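Local coordinates for type IV pilus assembly protein PilF (Pseudomonas aeruginosa, PDB 2HO1), which helps build the type IV pilus, being required for outer-membrane localization of PilQ and its assembly into dodecameric secretins, at residues V107-G112 and F144-L149; E162-S167 and P175-E180; L179-L184 and R195-L200; S211-I216 and S242-E247. All blocks are in the same frame, centred on the assembly; numbering follows the deposited sequence.

Interaction 1. Residues V107-G112 and F144-L149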
# COMPACT_ATOMS: atom_id res chain seq x y z
N VAL A 107 -4.70 10.36 10.34
CA VAL A 107 -5.50 11.25 9.53
C VAL A 107 -5.72 10.66 8.14
O VAL A 107 -6.83 10.76 7.60
CB VAL A 107 -4.85 12.63 9.46
CG1 VAL A 107 -5.62 13.55 8.52
CG2 VAL A 107 -4.80 13.22 10.87
N LEU A 108 -4.70 10.00 7.59
CA LEU A 108 -4.87 9.35 6.30
C LEU A 108 -5.95 8.28 6.44
O LEU A 108 -6.76 8.08 5.54
CB LEU A 108 -3.57 8.71 5.82
CG LEU A 108 -2.52 9.68 5.23
CD1 LEU A 108 -1.16 8.95 5.10
CD2 LEU A 108 -3.01 10.20 3.83
N ASN A 109 -5.98 7.59 7.57
CA ASN A 109 -6.97 6.54 7.73
C ASN A 109 -8.38 7.11 7.92
O ASN A 109 -9.31 6.59 7.35
CB ASN A 109 -6.60 5.60 8.90
CG ASN A 109 -7.58 4.46 9.06
OD1 ASN A 109 -7.83 3.69 8.12
ND2 ASN A 109 -8.14 4.33 10.24
N ASN A 110 -8.52 8.18 8.72
CA ASN A 110 -9.81 8.81 8.91
C ASN A 110 -10.32 9.35 7.55
O ASN A 110 -11.50 9.22 7.22
CB ASN A 110 -9.71 9.97 9.90
CG ASN A 110 -9.53 9.49 11.36
OD1 ASN A 110 -9.77 8.33 11.67
ND2 ASN A 110 -9.11 10.38 12.24
N TYR A 111 -9.43 9.98 6.78
CA TYR A 111 -9.82 10.51 5.48
C TYR A 111 -10.21 9.38 4.50
O TYR A 111 -11.24 9.48 3.81
CB TYR A 111 -8.69 11.40 4.92
CG TYR A 111 -9.00 12.14 3.61
CD1 TYR A 111 -10.32 12.54 3.29
CD2 TYR A 111 -7.98 12.51 2.73
CE1 TYR A 111 -10.58 13.29 2.12
CE2 TYR A 111 -8.23 13.25 1.57
CZ TYR A 111 -9.54 13.63 1.27
OH TYR A 111 -9.78 14.30 0.08
N GLY A 112 -9.42 8.31 4.44
CA GLY A 112 -9.77 7.21 3.57
C GLY A 112 -11.10 6.58 3.96
O GLY A 112 -11.87 6.08 3.09
N PHE A 144 -6.01 -1.64 7.53
CA PHE A 144 -6.17 -2.83 6.71
C PHE A 144 -7.63 -3.27 6.60
O PHE A 144 -8.04 -3.86 5.58
CB PHE A 144 -5.33 -3.99 7.23
CG PHE A 144 -3.87 -3.85 6.91
CD1 PHE A 144 -3.45 -3.70 5.59
CD2 PHE A 144 -2.92 -3.82 7.93
CE1 PHE A 144 -2.12 -3.52 5.28
CE2 PHE A 144 -1.58 -3.63 7.60
CZ PHE A 144 -1.19 -3.49 6.28
N GLU A 145 -8.41 -3.03 7.65
CA GLU A 145 -9.82 -3.34 7.55
C GLU A 145 -10.40 -2.46 6.42
O GLU A 145 -11.14 -2.94 5.57
CB GLU A 145 -10.55 -3.01 8.85
CG GLU A 145 -12.07 -3.20 8.72
CD GLU A 145 -12.83 -2.84 9.98
OE1 GLU A 145 -12.53 -1.79 10.60
OE2 GLU A 145 -13.74 -3.62 10.35
N ASN A 146 -10.06 -1.18 6.43
CA ASN A 146 -10.56 -0.26 5.41
C ASN A 146 -10.14 -0.63 3.99
O ASN A 146 -10.92 -0.49 3.05
CB ASN A 146 -10.16 1.18 5.74
CG ASN A 146 -10.99 1.76 6.86
OD1 ASN A 146 -12.12 1.32 7.08
ND2 ASN A 146 -10.45 2.73 7.58
N LEU A 147 -8.92 -1.12 3.84
CA LEU A 147 -8.43 -1.55 2.54
C LEU A 147 -9.28 -2.73 2.09
O LEU A 147 -9.62 -2.86 0.91
CB LEU A 147 -6.94 -1.94 2.64
CG LEU A 147 -6.01 -0.72 2.65
CD1 LEU A 147 -4.57 -1.14 3.04
CD2 LEU A 147 -6.00 -0.05 1.28
N GLY A 148 -9.63 -3.60 3.04
CA GLY A 148 -10.50 -4.73 2.70
C GLY A 148 -11.91 -4.30 2.30
O GLY A 148 -12.47 -4.79 1.31
N LEU A 149 -12.50 -3.37 3.03
CA LEU A 149 -13.84 -2.93 2.68
C LEU A 149 -13.84 -2.25 1.31
O LEU A 149 -14.72 -2.51 0.48
CB LEU A 149 -14.41 -2.00 3.76
CG LEU A 149 -14.69 -2.67 5.12
CD1 LEU A 149 -14.81 -1.60 6.17
CD2 LEU A 149 -15.95 -3.52 5.09
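Segments 107-112 and 144-149 are helical throughout, and their backbones stand well apart where Asn109 faces Asn146, with 8.0 Å between Asn109 CA and Asn146 CA. Gly112 CA comes similarly near to Asn146 CA, at 7.7 Å, yet no backbone atoms of the two segments pack together. This is side-by-side packing of successive tetratricopeptide repeats (TPRs): helix 105-117 falls in the inferred third repeat and helix 140-153 in the inferred fourth. Each is the first helix of its repeat, the one that in TPR superhelices typically lines the concave surface.

The gap is spanned by an amide pair. In Asn109, CG is trans to the backbone N (chi1 -178°), which swings the amide out across the space between the helices. Asn146 starts with its CB already directed at the partner helix, and its CG lies beside its own backbone N. The two side chains meet at about a right angle, with their amide planes inclined rather than coplanar. The amide of Asn146 is the donor and the carbonyl of Asn109 the acceptor, and the N-H...O angle of 145° shows a bond that is moderately bent.

Leu128 of helix 121-131 touches both asparagines, so an apolar side chain of the intervening helix flanks the polar pair. Asn109 also packs on Arg142 and Val143, one turn before Asn146 on the same helix. Since Asn109 is buried, the bond supplies its carbonyl oxygen with a donor inside the fold. Asn146 ND2 reaches Asn109 OD1 at 2.8 Å, approaching at 123° to the C=O bond and tilted from the carbonyl plane.

Interaction 2. Residues E162-S167 and P175-E180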
# COMPACT_ATOMS: atom_id res chain seq x y z
N GLU A 162 -7.39 -10.89 1.68
CA GLU A 162 -6.01 -10.72 2.13
C GLU A 162 -5.87 -9.51 3.06
O GLU A 162 -5.15 -9.56 4.04
CB GLU A 162 -5.03 -10.63 0.93
CG GLU A 162 -4.91 -11.97 0.21
CD GLU A 162 -3.79 -12.06 -0.82
OE1 GLU A 162 -2.65 -11.58 -0.58
OE2 GLU A 162 -4.06 -12.65 -1.89
N TYR A 163 -6.58 -8.43 2.77
CA TYR A 163 -6.51 -7.27 3.63
C TYR A 163 -7.14 -7.59 4.97
O TYR A 163 -6.59 -7.26 6.01
CB TYR A 163 -7.17 -6.05 2.97
CG TYR A 163 -6.27 -5.37 1.93
CD1 TYR A 163 -4.95 -5.00 2.25
CD2 TYR A 163 -6.75 -5.09 0.65
CE1 TYR A 163 -4.13 -4.35 1.30
CE2 TYR A 163 -5.95 -4.45 -0.29
CZ TYR A 163 -4.65 -4.08 0.04
OH TYR A 163 -3.91 -3.41 -0.88
N PHE A 164 -8.30 -8.25 4.96
CA PHE A 164 -8.95 -8.63 6.20
C PHE A 164 -8.06 -9.54 7.07
O PHE A 164 -8.02 -9.39 8.29
CB PHE A 164 -10.31 -9.29 5.93
CG PHE A 164 -11.35 -8.32 5.42
CD1 PHE A 164 -11.46 -7.04 5.96
CD2 PHE A 164 -12.23 -8.68 4.39
CE1 PHE A 164 -12.42 -6.15 5.49
CE2 PHE A 164 -13.18 -7.81 3.92
CZ PHE A 164 -13.28 -6.54 4.46
N GLU A 165 -7.35 -10.48 6.44
CA GLU A 165 -6.45 -11.34 7.20
C GLU A 165 -5.32 -10.53 7.84
O GLU A 165 -4.91 -10.83 8.98
CB GLU A 165 -5.87 -12.45 6.31
CG GLU A 165 -6.87 -13.55 6.02
CD GLU A 165 -6.45 -14.45 4.86
OE1 GLU A 165 -5.53 -14.08 4.10
OE2 GLU A 165 -7.06 -15.53 4.69
N LYS A 166 -4.81 -9.52 7.14
CA LYS A 166 -3.75 -8.69 7.72
C LYS A 166 -4.30 -7.96 8.96
O LYS A 166 -3.61 -7.83 9.99
CB LYS A 166 -3.20 -7.66 6.71
CG LYS A 166 -2.46 -8.25 5.50
CD LYS A 166 -1.84 -7.16 4.64
CE LYS A 166 -1.62 -7.62 3.22
NZ LYS A 166 -0.67 -8.78 3.06
N SER A 167 -5.53 -7.47 8.85
CA SER A 167 -6.16 -6.76 9.97
C SER A 167 -6.30 -7.68 11.21
O SER A 167 -6.00 -7.27 12.33
CB SER A 167 -7.54 -6.24 9.56
OG SER A 167 -8.09 -5.38 10.53
N PRO A 175 -14.75 -8.53 15.87
CA PRO A 175 -15.92 -9.27 15.39
C PRO A 175 -16.37 -8.85 13.99
O PRO A 175 -16.71 -9.70 13.18
CB PRO A 175 -16.98 -8.97 16.45
CG PRO A 175 -16.15 -8.82 17.71
CD PRO A 175 -15.00 -7.97 17.22
N SER A 176 -16.37 -7.55 13.71
CA SER A 176 -16.81 -7.08 12.40
C SER A 176 -15.94 -7.59 11.25
O SER A 176 -16.46 -7.87 10.17
CB SER A 176 -16.90 -5.54 12.36
OG SER A 176 -15.62 -4.92 12.38
N VAL A 177 -14.63 -7.72 11.47
CA VAL A 177 -13.73 -8.24 10.43
C VAL A 177 -13.96 -9.73 10.31
O VAL A 177 -14.01 -10.28 9.22
CB VAL A 177 -12.21 -7.96 10.75
CG1 VAL A 177 -11.32 -8.61 9.65
CG2 VAL A 177 -11.95 -6.46 10.81
N ALA A 178 -14.12 -10.40 11.45
CA ALA A 178 -14.38 -11.84 11.43
C ALA A 178 -15.63 -12.14 10.61
O ALA A 178 -15.70 -13.17 9.93
CB ALA A 178 -14.55 -12.35 12.83
N LEU A 179 -16.62 -11.25 10.70
CA LEU A 179 -17.87 -11.44 9.96
C LEU A 179 -17.64 -11.31 8.46
O LEU A 179 -18.19 -12.10 7.68
CB LEU A 179 -18.94 -10.43 10.41
CG LEU A 179 -20.23 -10.40 9.58
CD1 LEU A 179 -21.03 -11.67 9.80
CD2 LEU A 179 -21.03 -9.17 10.01
N GLU A 180 -16.83 -10.33 8.05
CA GLU A 180 -16.56 -10.16 6.62
C GLU A 180 -15.80 -11.38 6.12
O GLU A 180 -16.03 -11.84 5.01
CB GLU A 180 -15.76 -8.88 6.35
CG GLU A 180 -16.47 -7.59 6.68
CD GLU A 180 -17.80 -7.43 5.94
OE1 GLU A 180 -17.90 -7.83 4.77
OE2 GLU A 180 -18.75 -6.91 6.54
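Phe164 lies against Val177 and Glu180 where helix 157-170, in the inferred fourth TPR, turns back into helix 175-187 of the inferred fifth. The two run roughly antiparallel, their segment axes 9.9 Å apart. The CG of Phe164 points away from its own carbonyl carbon, which turns one face of the ring to the aliphatic root of Glu180. Glu180 CB sits over that face, 4.0 Å from the Phe164 centroid and 22° off the normal, a CH-pi contact displaced toward the rim at CE2 and CZ. The Glu180 chain then bends at chi2 (-57°), and its carboxylate leaves for a salt bridge with Arg210.

Val177 works with both branches. A chi1 of 177° brings its CG1 to Phe164 O at 3.7 Å and Phe164 CB at 3.9 Å. The other methyl, CG2, rests 4.0 Å from Ser167 OG, whose hydroxyl is hydrogen-bonded to Ser141 O and to Gln174.

No hydrogen bond joins the segments. Between these two segments the contact is therefore van der Waals and CH-pi packing, while the polar ends of Ser167 and Glu180 are satisfied by residues outside them.

Interaction 3. Residues L179-L184 and R195-L200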
# COMPACT_ATOMS: atom_id res chain seq x y z
N LEU A 179 -16.62 -11.25 10.70
CA LEU A 179 -17.87 -11.44 9.96
C LEU A 179 -17.64 -11.31 8.46
O LEU A 179 -18.19 -12.10 7.68
CB LEU A 179 -18.94 -10.43 10.41
CG LEU A 179 -20.23 -10.40 9.58
CD1 LEU A 179 -21.03 -11.67 9.80
CD2 LEU A 179 -21.03 -9.17 10.01
N GLU A 180 -16.83 -10.33 8.05
CA GLU A 180 -16.56 -10.16 6.62
C GLU A 180 -15.80 -11.38 6.12
O GLU A 180 -16.03 -11.84 5.01
CB GLU A 180 -15.76 -8.88 6.35
CG GLU A 180 -16.47 -7.59 6.68
CD GLU A 180 -17.80 -7.43 5.94
OE1 GLU A 180 -17.90 -7.83 4.77
OE2 GLU A 180 -18.75 -6.91 6.54
N MSE A 181 -14.90 -11.92 6.95
CA MSE A 181 -14.16 -13.13 6.56
C MSE A 181 -15.13 -14.29 6.40
O MSE A 181 -15.09 -15.01 5.40
CB MSE A 181 -13.09 -13.50 7.61
CG MSE A 181 -11.80 -12.67 7.58
SE MSE A 181 -10.80 -12.86 5.92
CE MSE A 181 -10.59 -14.75 5.86
N ALA A 182 -15.99 -14.48 7.40
CA ALA A 182 -16.98 -15.58 7.34
C ALA A 182 -17.81 -15.48 6.05
O ALA A 182 -18.03 -16.49 5.36
CB ALA A 182 -17.91 -15.53 8.58
N ASP A 183 -18.26 -14.28 5.73
CA ASP A 183 -19.07 -14.12 4.53
C ASP A 183 -18.29 -14.50 3.28
O ASP A 183 -18.80 -15.21 2.40
CB ASP A 183 -19.59 -12.68 4.44
CG ASP A 183 -20.76 -12.54 3.46
OD1 ASP A 183 -21.62 -13.47 3.40
OD2 ASP A 183 -20.83 -11.51 2.76
N LEU A 184 -17.04 -14.05 3.19
CA LEU A 184 -16.24 -14.37 2.02
C LEU A 184 -16.00 -15.85 1.90
O LEU A 184 -16.21 -16.43 0.84
CB LEU A 184 -14.90 -13.64 2.07
CG LEU A 184 -15.02 -12.14 1.89
CD1 LEU A 184 -13.68 -11.49 2.19
CD2 LEU A 184 -15.47 -11.84 0.48
N ARG A 195 -17.10 -21.00 9.08
CA ARG A 195 -17.71 -21.27 10.37
C ARG A 195 -16.82 -20.81 11.49
O ARG A 195 -17.26 -20.24 12.49
CB ARG A 195 -17.96 -22.75 10.50
CG ARG A 195 -18.46 -23.14 11.87
CD ARG A 195 -18.81 -24.60 11.91
NE ARG A 195 -19.73 -24.87 13.00
CZ ARG A 195 -20.09 -26.08 13.38
NH1 ARG A 195 -19.59 -27.14 12.75
NH2 ARG A 195 -20.95 -26.24 14.38
N GLN A 196 -15.54 -21.08 11.34
CA GLN A 196 -14.59 -20.68 12.36
C GLN A 196 -14.62 -19.19 12.58
O GLN A 196 -14.71 -18.74 13.72
CB GLN A 196 -13.19 -21.11 11.97
CG GLN A 196 -12.98 -22.61 12.10
CD GLN A 196 -11.56 -22.99 11.80
OE1 GLN A 196 -11.17 -23.08 10.63
NE2 GLN A 196 -10.77 -23.20 12.86
N TYR A 197 -14.53 -18.42 11.49
CA TYR A 197 -14.54 -16.98 11.61
C TYR A 197 -15.90 -16.50 12.11
O TYR A 197 -15.99 -15.53 12.86
CB TYR A 197 -14.19 -16.33 10.26
CG TYR A 197 -12.70 -16.25 10.01
CD1 TYR A 197 -11.91 -15.31 10.67
CD2 TYR A 197 -12.07 -17.13 9.13
CE1 TYR A 197 -10.53 -15.25 10.46
CE2 TYR A 197 -10.70 -17.08 8.90
CZ TYR A 197 -9.93 -16.14 9.57
OH TYR A 197 -8.57 -16.05 9.30
N TYR A 198 -16.96 -17.19 11.72
CA TYR A 198 -18.28 -16.81 12.18
C TYR A 198 -18.35 -16.95 13.70
O TYR A 198 -18.75 -16.02 14.41
CB TYR A 198 -19.36 -17.68 11.56
CG TYR A 198 -20.73 -17.14 11.87
CD1 TYR A 198 -21.41 -17.53 13.03
CD2 TYR A 198 -21.35 -16.22 11.02
CE1 TYR A 198 -22.68 -17.03 13.33
CE2 TYR A 198 -22.60 -15.70 11.31
CZ TYR A 198 -23.26 -16.10 12.46
OH TYR A 198 -24.51 -15.57 12.74
N ASP A 199 -17.96 -18.12 14.20
CA ASP A 199 -18.00 -18.31 15.64
C ASP A 199 -17.20 -17.21 16.34
O ASP A 199 -17.63 -16.69 17.37
CB ASP A 199 -17.47 -19.71 16.02
CG ASP A 199 -18.33 -20.82 15.45
OD1 ASP A 199 -19.56 -20.63 15.35
OD2 ASP A 199 -17.79 -21.89 15.10
N LEU A 200 -16.05 -16.83 15.78
CA LEU A 200 -15.25 -15.78 16.39
C LEU A 200 -16.04 -14.48 16.39
O LEU A 200 -15.98 -13.68 17.34
CB LEU A 200 -13.92 -15.58 15.64
CG LEU A 200 -12.96 -14.51 16.18
CD1 LEU A 200 -12.48 -14.87 17.59
CD2 LEU A 200 -11.77 -14.40 15.24
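The hydroxyl of Tyr198, whose CB packs on Ala182, is gripped by two groups: Tyr198 OH is hydrogen-bonded to Ser211 O and to Gln207 NE2. Ala182 CB lies at the edge of the Tyr198 ring, near its plane. It is 3.7 Å from Tyr198 N and 4.0 Å from Tyr198 CB.

These residues join the two helices of the inferred fifth TPR, a helix-turn-helix hairpin with segment axes 7.7 Å apart at 155°. Ala182 CA and Tyr197 CA are separated by 5.1 Å, an approach that the small alanine side chain permits.

Tyr197 holds the other flank, where Met181, present as selenomethionine, folds over its ring. Met181 CB stands 3.9 Å from the Tyr197 centroid, 21° off the normal, in a CH-pi contact. Bends at chi2 and chi3 keep the rest of the chain above the same ring. The Met-aromatic contact is long, with Met181 SE 5.1 Å from the Tyr197 centroid, and Met181 CE closes on Tyr197 CE2 at 3.8 Å.

On the preceding side, Leu168 of helix 157-170 touches both Met181 and Tyr197. On the following side, helix 209-221 brings Leu214 against Ala182 and Leu218 against Tyr198, so the hairpin is packed between its two neighbours.

Interaction 4. Residues S211-I216 and S242-E247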
# COMPACT_ATOMS: atom_id res chain seq x y z
N SER A 211 -25.99 -11.03 9.50
CA SER A 211 -25.26 -12.07 10.19
C SER A 211 -26.11 -13.25 10.66
O SER A 211 -25.61 -14.38 10.70
CB SER A 211 -24.45 -11.50 11.36
OG SER A 211 -25.26 -10.94 12.36
N LEU A 212 -27.37 -13.00 11.01
CA LEU A 212 -28.26 -14.08 11.44
C LEU A 212 -28.47 -15.02 10.26
O LEU A 212 -28.42 -16.24 10.42
CB LEU A 212 -29.62 -13.54 11.95
CG LEU A 212 -29.54 -12.85 13.32
CD1 LEU A 212 -30.81 -12.06 13.60
CD2 LEU A 212 -29.27 -13.89 14.41
N LEU A 213 -28.68 -14.46 9.08
CA LEU A 213 -28.91 -15.29 7.90
C LEU A 213 -27.65 -16.10 7.54
O LEU A 213 -27.75 -17.27 7.14
CB LEU A 213 -29.32 -14.44 6.72
CG LEU A 213 -29.66 -15.24 5.46
CD1 LEU A 213 -30.91 -16.10 5.70
CD2 LEU A 213 -29.88 -14.30 4.31
N LEU A 214 -26.48 -15.48 7.69
CA LEU A 214 -25.23 -16.16 7.39
C LEU A 214 -25.06 -17.32 8.36
O LEU A 214 -24.67 -18.42 7.97
CB LEU A 214 -24.03 -15.19 7.50
CG LEU A 214 -22.60 -15.77 7.40
CD1 LEU A 214 -22.45 -16.58 6.10
CD2 LEU A 214 -21.55 -14.63 7.45
N GLY A 215 -25.35 -17.06 9.64
CA GLY A 215 -25.24 -18.10 10.65
C GLY A 215 -26.24 -19.21 10.42
O GLY A 215 -25.96 -20.39 10.65
N ILE A 216 -27.43 -18.84 9.96
CA ILE A 216 -28.46 -19.81 9.65
C ILE A 216 -27.99 -20.71 8.52
O ILE A 216 -28.07 -21.93 8.62
CB ILE A 216 -29.78 -19.14 9.26
CG1 ILE A 216 -30.52 -18.64 10.50
CG2 ILE A 216 -30.65 -20.11 8.48
CD1 ILE A 216 -31.64 -17.69 10.20
N SER A 242 -37.06 -7.41 7.13
CA SER A 242 -35.81 -7.47 6.38
C SER A 242 -35.89 -8.42 5.19
O SER A 242 -36.72 -9.32 5.16
CB SER A 242 -34.67 -7.93 7.29
OG SER A 242 -34.92 -9.24 7.77
N LEU A 243 -35.04 -8.19 4.19
CA LEU A 243 -35.00 -9.06 3.03
C LEU A 243 -34.44 -10.39 3.51
O LEU A 243 -34.81 -11.45 2.99
CB LEU A 243 -34.11 -8.48 1.93
CG LEU A 243 -33.74 -9.50 0.83
CD1 LEU A 243 -35.00 -10.18 0.31
CD2 LEU A 243 -32.99 -8.81 -0.30
N GLU A 244 -33.56 -10.34 4.51
CA GLU A 244 -32.96 -11.54 5.06
C GLU A 244 -34.02 -12.50 5.57
O GLU A 244 -33.95 -13.70 5.31
CB GLU A 244 -32.01 -11.22 6.21
CG GLU A 244 -30.65 -10.69 5.81
CD GLU A 244 -30.67 -9.24 5.35
OE1 GLU A 244 -31.70 -8.54 5.55
OE2 GLU A 244 -29.64 -8.79 4.81
N TYR A 245 -34.99 -11.99 6.32
CA TYR A 245 -36.03 -12.86 6.86
C TYR A 245 -36.89 -13.45 5.74
O TYR A 245 -37.36 -14.58 5.83
CB TYR A 245 -36.93 -12.10 7.83
CG TYR A 245 -37.99 -12.99 8.41
CD1 TYR A 245 -37.65 -14.12 9.15
CD2 TYR A 245 -39.35 -12.74 8.18
CE1 TYR A 245 -38.62 -14.98 9.67
CE2 TYR A 245 -40.33 -13.58 8.70
CZ TYR A 245 -39.96 -14.70 9.44
OH TYR A 245 -40.94 -15.53 9.95
N GLN A 246 -37.09 -12.67 4.70
CA GLN A 246 -37.86 -13.09 3.55
C GLN A 246 -37.18 -14.32 2.93
O GLN A 246 -37.83 -15.33 2.65
CB GLN A 246 -37.92 -11.95 2.55
CG GLN A 246 -38.52 -12.29 1.22
CD GLN A 246 -38.35 -11.17 0.21
OE1 GLN A 246 -38.91 -10.08 0.38
NE2 GLN A 246 -37.56 -11.42 -0.84
N GLU A 247 -35.87 -14.22 2.73
CA GLU A 247 -35.10 -15.31 2.15
C GLU A 247 -35.10 -16.52 3.08
O GLU A 247 -35.19 -17.66 2.63
CB GLU A 247 -33.65 -14.88 1.91
CG GLU A 247 -33.48 -13.63 1.09
CD GLU A 247 -32.03 -13.26 0.91
OE1 GLU A 247 -31.32 -13.99 0.18
OE2 GLU A 247 -31.58 -12.26 1.51
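The flat group that Leu213 meets is the carboxylate of Glu247: Leu213 CD2 lies above its plane, not in it, 3.9 Å from Glu247 OE2. The carboxylate of Glu244 is directed away from Leu213. The CB of Tyr245 is directed away from helix 209-221, and its ring takes no part in the contact.

Leu213 is the single residue of segment 211-216 that touches segment 242-247, and it is engaged by residues one helical turn apart. With chi1 at -177°, its CG stands opposite the backbone N and both methyls reach the second helix. CD2 fits between the glutamates, lying 4.0 Å from Glu244 CG, while Leu213 CD1 approaches Glu244 O at 3.9 Å. The backbones are nearest here, with 6.2 Å between Leu213 CA and Glu244 CA. A bend at chi2 (76°) takes the end of Glu244 aside and leaves its methylene groups against the leucine. Glu247 instead runs extended beyond CG, and its OE1 forms a salt bridge with Arg217, one turn beyond Leu213, which helps hold the carboxylate in place.

Ser242 precedes the second helix as its N-cap: Tyr245 N donates to Ser242 OG at 3.1 Å with an N-H...O angle of 156°.

The contact seats helix 243-249, the last of the chain, on helix 209-221 of the inferred sixth TPR. Ala209 adds to this interface through Glu244 and Ser242. Helix 225-238 packs on both partners, with Tyr231 touching Leu212 and Lys236 touching Tyr245, while helix 175-187 meets Leu214 of helix 209-221.

The four contacts follow one another along the superhelix, from the inferred third TPR to the C-terminal helix. Interactions 1 and 2 have centres about 13 Å apart and meet where Glu145 of helix 140-153 approaches Ser176 and Val177. Interactions 2 and 3, with centres about 9 Å apart, share Leu179 and Glu180 and both use helix 175-187, so that helix packs against its predecessor and its successor. Interaction 4 has its centre about 15 Å from that of interaction 3 and touches it where Leu214 packs on Asp183, whereas interactions 1 and 4, centres about 28 Å apart, do not touch. Neighbour-to-neighbour packing thus builds an elongated all-helical scaffold, consistent with a TPR protein that binds PilQ.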